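Local coordinates for OBody AM2EP06 (Pyrobaculum aerophilum, PDB 4GN4), which is an engineered OB-fold binding protein (OBody), probably selected to recognise another protein, with which it is paired in this assembly, at residues Ile82-Glu87 with Glu96-Glu101. Numbering follows the deposited sequence.
Sequences IVEASE and EIFPSE
F98 has CG beside its backbone N, chi1 -66°, and this lays its ring across the strand towards E84. E84 answers with CG anti to the backbone N, chi1 162°, and a bend at chi2. Its CB sits over one face of the F98 ring, 4.0 Å from the ring centroid, in a CH-pi contact. CG follows along the same ring, 3.7 Å from F98 CZ. The carboxylate plane of E84 is turned 30° from the plane of the F98 ring, with OE1 3.7 Å from F98 CE2. The F98 ring also has a cation-pi partner in K59.

E96 lies on this same face of the sheet. Its extended chain carries the carboxylate to S86, whose OG is 3.0 Å from E96 OE1. Q88 NE2 donates a hydrogen bond to E96 OE1. E96 OE2 makes a salt bridge to a basic side chain of the other protein chain. Both interactions would tend to favour the charged form of E96. The E84 carboxylate, with OE2 4.9 Å from E96 OE2, would probably act weakly the other way.

The backbones fix the register. I82 pairs with F98 through two hydrogen bonds, and I82 O to F98 N is 2.9 Å. E84 pairs with E96 in the same way, E84 N to E96 O being 2.8 Å. Between them, V83 and I97 form a non-hydrogen-bonded pair, CA to CA 4.6 Å. Their side chains point to the opposite face, where both touch V22 of strand 21-33.

This is an antiparallel beta hairpin of strands 76-85 and 95-99 in an OB-fold. V83 and I97 pack on its inner side, while E96 and F98 meet the other protein chain, consistent with the binding face of an OBody.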
loop_
_atom_site.group_PDB
_atom_site.type_symbol
_atom_site.label_atom_id
_atom_site.label_comp_id
_atom_site.label_asym_id
_atom_site.label_seq_id
_atom_site.Cartn_x
_atom_site.Cartn_y
_atom_site.Cartn_z
ATOM N N ILE A 82 10.630 13.993 -3.511
ATOM C CA ILE A 82 10.042 15.126 -2.769
ATOM C C ILE A 82 9.450 14.571 -1.455
ATOM O O ILE A 82 8.707 13.563 -1.467
ATOM C CB ILE A 82 8.918 15.772 -3.573
ATOM C CG1 ILE A 82 9.444 16.276 -4.929
ATOM C CG2 ILE A 82 8.310 16.959 -2.745
ATOM C CD1 ILE A 82 10.577 17.331 -4.865
ATOM N N VAL A 83 9.765 15.218 -0.348
ATOM C CA VAL A 83 9.241 14.867 0.931
ATOM C C VAL A 83 7.763 15.270 1.041
ATOM O O VAL A 83 7.370 16.391 0.668
ATOM C CB VAL A 83 10.046 15.514 2.054
ATOM C CG1 VAL A 83 9.388 15.149 3.462
ATOM C CG2 VAL A 83 11.562 15.095 1.947
ATOM N N GLU A 84 6.947 14.365 1.588
ATOM C CA GLU A 84 5.533 14.632 1.844
ATOM C C GLU A 84 5.231 14.326 3.303
ATOM O O GLU A 84 5.467 13.190 3.712
ATOM C CB GLU A 84 4.687 13.689 0.983
ATOM C CG GLU A 84 3.218 13.536 1.463
ATOM C CD GLU A 84 2.236 14.561 0.891
ATOM O OE1 GLU A 84 2.665 15.491 0.159
ATOM O OE2 GLU A 84 1.004 14.405 1.181
ATOM N N ALA A 85 4.720 15.280 4.080
ATOM C CA ALA A 85 4.392 15.057 5.470
ATOM C C ALA A 85 3.065 14.301 5.512
ATOM O O ALA A 85 2.075 14.876 5.171
ATOM C CB ALA A 85 4.187 16.439 6.236
ATOM N N SER A 86 3.023 13.071 5.980
ATOM C CA SER A 86 1.728 12.406 6.093
ATOM C C SER A 86 1.809 11.274 7.094
ATOM O O SER A 86 2.840 10.593 7.157
ATOM C CB SER A 86 1.255 11.878 4.735
ATOM O OG SER A 86 1.903 10.662 4.461
ATOM N N GLU A 87 0.716 11.054 7.832
ATOM C CA GLU A 87 0.624 9.959 8.821
ATOM C C GLU A 87 1.092 8.614 8.274
ATOM O O GLU A 87 0.642 8.180 7.215
ATOM C CB GLU A 87 -0.783 9.821 9.434
ATOM C CG GLU A 87 -1.966 9.800 8.456
ATOM C CD GLU A 87 -3.301 9.379 9.134
ATOM O OE1 GLU A 87 -3.268 8.534 10.050
ATOM O OE2 GLU A 87 -4.366 9.915 8.771
ATOM N N GLU A 96 6.803 10.573 4.017
ATOM C CA GLU A 96 7.115 9.681 2.905
ATOM C C GLU A 96 7.857 10.465 1.829
ATOM O O GLU A 96 7.941 11.712 1.897
ATOM C CB GLU A 96 5.849 8.950 2.375
ATOM C CG GLU A 96 4.686 9.800 2.418
ATOM C CD GLU A 96 3.281 9.149 2.213
ATOM O OE1 GLU A 96 2.730 8.270 2.930
ATOM O OE2 GLU A 96 2.633 9.764 1.381
ATOM N N ILE A 97 8.420 9.757 0.863
ATOM C CA ILE A 97 9.154 10.376 -0.204
ATOM C C ILE A 97 8.499 9.879 -1.500
ATOM O O ILE A 97 8.284 8.689 -1.713
ATOM C CB ILE A 97 10.634 10.002 -0.184
ATOM C CG1 ILE A 97 11.318 10.676 1.008
ATOM C CG2 ILE A 97 11.293 10.460 -1.545
ATOM C CD1 ILE A 97 12.843 10.231 1.112
ATOM N N PHE A 98 8.127 10.845 -2.343
ATOM C CA PHE A 98 7.614 10.540 -3.674
ATOM C C PHE A 98 8.827 10.655 -4.633
ATOM O O PHE A 98 9.302 11.774 -4.871
ATOM C CB PHE A 98 6.598 11.634 -4.042
ATOM C CG PHE A 98 5.340 11.633 -3.165
ATOM C CD1 PHE A 98 4.950 10.473 -2.551
ATOM C CD2 PHE A 98 4.546 12.824 -2.993
ATOM C CE1 PHE A 98 3.776 10.401 -1.771
ATOM C CE2 PHE A 98 3.329 12.784 -2.216
ATOM C CZ PHE A 98 2.961 11.548 -1.594
ATOM N N PRO A 99 9.278 9.526 -5.216
ATOM C CA PRO A 99 10.590 9.483 -5.902
ATOM C C PRO A 99 10.528 10.022 -7.323
ATOM O O PRO A 99 9.525 9.875 -8.018
ATOM C CB PRO A 99 10.918 7.978 -5.942
ATOM C CG PRO A 99 9.537 7.296 -6.019
ATOM C CD PRO A 99 8.674 8.172 -5.107
ATOM N N SER A 100 11.608 10.690 -7.719
ATOM C CA SER A 100 11.802 11.019 -9.118
ATOM C C SER A 100 12.944 10.175 -9.698
ATOM O O SER A 100 13.024 10.017 -10.910
ATOM C CB SER A 100 12.067 12.527 -9.294
ATOM O OG SER A 100 13.330 12.810 -8.710
ATOM N N GLU A 101 13.800 9.602 -8.863
ATOM C CA GLU A 101 14.935 8.787 -9.345
ATOM C C GLU A 101 15.213 7.670 -8.320
ATOM O O GLU A 101 15.222 7.892 -7.074
ATOM C CB GLU A 101 16.226 9.643 -9.508
ATOM C CG GLU A 101 16.147 10.850 -10.450
ATOM C CD GLU A 101 17.463 11.645 -10.446
ATOM O OE1 GLU A 101 18.521 11.158 -9.967
ATOM O OE2 GLU A 101 17.430 12.772 -10.900
#